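Local coordinates for putative tetR-family transcriptional regulatory protein (PDB 2DG8) that probably regulates transcription as a dimeric TetR-family protein that binds DNA through a helix-turn-helix motif, at residues His67-Phe72 with His125-Arg130. Numbering follows the deposited sequence.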
loop_
_atom_site.group_PDB
_atom_site.type_symbol
_atom_site.label_atom_id
_atom_site.label_comp_id
_atom_site.label_asym_id
_atom_site.label_seq_id
_atom_site.Cartn_x
_atom_site.Cartn_y
_atom_site.Cartn_z
ATOM N N HIS A 67 7.486 2.878 -15.515
ATOM C CA HIS A 67 6.567 3.994 -15.745
ATOM C C HIS A 67 6.466 4.975 -14.572
ATOM O O HIS A 67 6.569 6.189 -14.760
ATOM C CB HIS A 67 5.176 3.428 -16.086
ATOM C CG HIS A 67 4.058 4.407 -15.907
ATOM N ND1 HIS A 67 3.856 5.477 -16.754
ATOM C CD2 HIS A 67 3.081 4.479 -14.971
ATOM C CE1 HIS A 67 2.805 6.165 -16.346
ATOM N NE2 HIS A 67 2.316 5.581 -15.266
ATOM N N ILE A 68 6.263 4.453 -13.367
ATOM C CA ILE A 68 6.148 5.304 -12.190
ATOM C C ILE A 68 7.491 5.946 -11.864
ATOM O O ILE A 68 7.551 7.112 -11.459
ATOM C CB ILE A 68 5.626 4.506 -10.973
ATOM C CG1 ILE A 68 4.234 3.943 -11.289
ATOM C CG2 ILE A 68 5.516 5.412 -9.753
ATOM C CD1 ILE A 68 3.166 5.012 -11.517
ATOM N N VAL A 69 8.570 5.189 -12.052
ATOM C CA VAL A 69 9.905 5.715 -11.808
ATOM C C VAL A 69 10.121 6.919 -12.720
ATOM O O VAL A 69 10.725 7.915 -12.327
ATOM C CB VAL A 69 10.985 4.651 -12.104
ATOM C CG1 VAL A 69 12.357 5.310 -12.259
ATOM C CG2 VAL A 69 11.022 3.632 -10.968
ATOM N N ALA A 70 9.611 6.821 -13.940
ATOM C CA ALA A 70 9.749 7.900 -14.901
ATOM C C ALA A 70 8.939 9.100 -14.428
ATOM O O ALA A 70 9.269 10.244 -14.739
ATOM C CB ALA A 70 9.267 7.445 -16.271
ATOM N N VAL A 71 7.866 8.839 -13.689
ATOM C CA VAL A 71 7.038 9.926 -13.182
ATOM C C VAL A 71 7.861 10.705 -12.163
ATOM O O VAL A 71 7.731 11.924 -12.051
ATOM C CB VAL A 71 5.746 9.409 -12.519
ATOM C CG1 VAL A 71 4.973 10.572 -11.922
ATOM C CG2 VAL A 71 4.880 8.705 -13.556
ATOM N N PHE A 72 8.704 9.989 -11.424
ATOM C CA PHE A 72 9.576 10.614 -10.443
ATOM C C PHE A 72 10.571 11.482 -11.210
ATOM O O PHE A 72 10.834 12.627 -10.840
ATOM C CB PHE A 72 10.327 9.549 -9.635
ATOM C CG PHE A 72 9.578 9.063 -8.416
ATOM C CD1 PHE A 72 10.121 9.225 -7.145
ATOM C CD2 PHE A 72 8.326 8.473 -8.536
ATOM C CE1 PHE A 72 9.428 8.802 -6.004
ATOM C CE2 PHE A 72 7.620 8.043 -7.402
ATOM C CZ PHE A 72 8.172 8.212 -6.137
ATOM N N HIS A 125 11.871 -3.908 -4.394
ATOM C CA HIS A 125 13.179 -3.444 -3.926
ATOM C C HIS A 125 13.856 -2.610 -5.017
ATOM O O HIS A 125 14.431 -1.554 -4.742
ATOM C CB HIS A 125 14.081 -4.631 -3.576
ATOM C CG HIS A 125 15.330 -4.245 -2.843
ATOM N ND1 HIS A 125 15.423 -4.263 -1.465
ATOM C CD2 HIS A 125 16.531 -3.810 -3.292
ATOM C CE1 HIS A 125 16.626 -3.859 -1.101
ATOM N NE2 HIS A 125 17.319 -3.577 -2.192
ATOM N N GLU A 126 13.791 -3.096 -6.253
ATOM C CA GLU A 126 14.392 -2.405 -7.391
ATOM C C GLU A 126 13.622 -1.120 -7.697
ATOM O O GLU A 126 14.192 -0.136 -8.166
ATOM C CB GLU A 126 14.398 -3.329 -8.612
ATOM C CG GLU A 126 14.918 -2.699 -9.892
ATOM C CD GLU A 126 16.366 -2.259 -9.799
ATOM O OE1 GLU A 126 17.036 -2.592 -8.792
ATOM O OE2 GLU A 126 16.837 -1.582 -10.742
ATOM N N TRP A 127 12.320 -1.136 -7.422
ATOM C CA TRP A 127 11.474 0.038 -7.638
ATOM C C TRP A 127 11.900 1.133 -6.637
ATOM O O TRP A 127 12.167 2.273 -7.009
ATOM C CB TRP A 127 9.993 -0.341 -7.425
ATOM C CG TRP A 127 9.001 0.739 -7.778
ATOM C CD1 TRP A 127 9.279 1.974 -8.288
ATOM C CD2 TRP A 127 7.574 0.686 -7.618
ATOM N NE1 TRP A 127 8.120 2.698 -8.453
ATOM C CE2 TRP A 127 7.057 1.934 -8.047
ATOM C CE3 TRP A 127 6.684 -0.292 -7.153
ATOM C CZ2 TRP A 127 5.687 2.233 -8.022
ATOM C CZ3 TRP A 127 5.318 -0.001 -7.130
ATOM C CH2 TRP A 127 4.835 1.259 -7.562
ATOM N N MET A 128 11.984 0.769 -5.365
ATOM C CA MET A 128 12.377 1.729 -4.337
ATOM C C MET A 128 13.770 2.296 -4.591
ATOM O O MET A 128 14.027 3.467 -4.326
ATOM C CB MET A 128 12.339 1.075 -2.953
ATOM C CG MET A 128 10.947 0.702 -2.475
ATOM S SD MET A 128 10.979 0.026 -0.798
ATOM C CE MET A 128 11.449 -1.649 -1.104
ATOM N N ARG A 129 14.662 1.464 -5.113
ATOM C CA ARG A 129 16.028 1.884 -5.386
ATOM C C ARG A 129 16.098 2.934 -6.489
ATOM O O ARG A 129 16.838 3.904 -6.382
ATOM C CB ARG A 129 16.885 0.677 -5.779
ATOM C CG ARG A 129 18.379 0.955 -5.773
ATOM C CD ARG A 129 19.092 0.083 -6.796
ATOM N NE ARG A 129 18.942 0.646 -8.134
ATOM C CZ ARG A 129 19.099 -0.041 -9.258
ATOM N NH1 ARG A 129 19.410 -1.330 -9.212
ATOM N NH2 ARG A 129 18.947 0.560 -10.430
ATOM N N ARG A 130 15.337 2.733 -7.558
ATOM C CA ARG A 130 15.336 3.677 -8.670
ATOM C C ARG A 130 14.670 4.996 -8.267
ATOM O O ARG A 130 15.067 6.078 -8.718
ATOM C CB ARG A 130 14.630 3.048 -9.869
ATOM C CG ARG A 130 15.262 1.728 -10.286
ATOM C CD ARG A 130 15.573 1.714 -11.769
ATOM N NE ARG A 130 14.367 1.571 -12.579
ATOM C CZ ARG A 130 14.266 1.980 -13.839
ATOM N NH1 ARG A 130 13.135 1.807 -14.502
ATOM N NH2 ARG A 130 15.289 2.583 -14.432
#
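Ile68 and Val69 of helix 53-77 meet Trp127 and Arg130 of helix 121-135 where the two helices run nearly parallel, their local axes 10.0 Å apart and 15° from the same direction. Both belong to the all-helical TetR fold. Helix 53-77 comes after helices 32-39 and 44-49, which probably form the helix-turn-helix, and leads into the C-terminal part. Helix 121-135 lies in that part, which in this family usually forms the ligand-binding and dimerisation core. The backbones come closest at Val69 and Arg130, with CA atoms 6.6 Å apart.

The centre of the contact is apolar. Trp127 has its CG anti to the backbone N (chi1 -173°), which carries the indole across to helix 53-77. There the side of the indole that carries NE1 meets two neighbouring residues. Ile68 CG2 lies at the ring edge, near its plane, 3.6 Å from Trp127 CZ2. Ile68 CB packs almost as closely on the same carbon. Val69 CG2 approaches the five-membered ring obliquely and sits 3.6 Å from Trp127 CD1. On the neighbouring helix 101-116, Thr107 and Leu110 also pack on this tryptophan.

Both methyls of Val69 touch the base of Arg130. CG2, which also reaches Trp127, lies 3.8 Å from Arg130 CB. CG1 also meets the guanidinium. The Arg130 chain is bent at chi2 and chi3, which folds the guanidinium back over the valine. Arg130 NH1 forms a salt bridge with Asp66, just before this part of helix 53-77. The arginine therefore ties the two helices together by charge at the margin of a buried apolar contact. Val69 CG1 sits beneath the centre of one guanidinium face, 4.2 Å from Arg130 CZ.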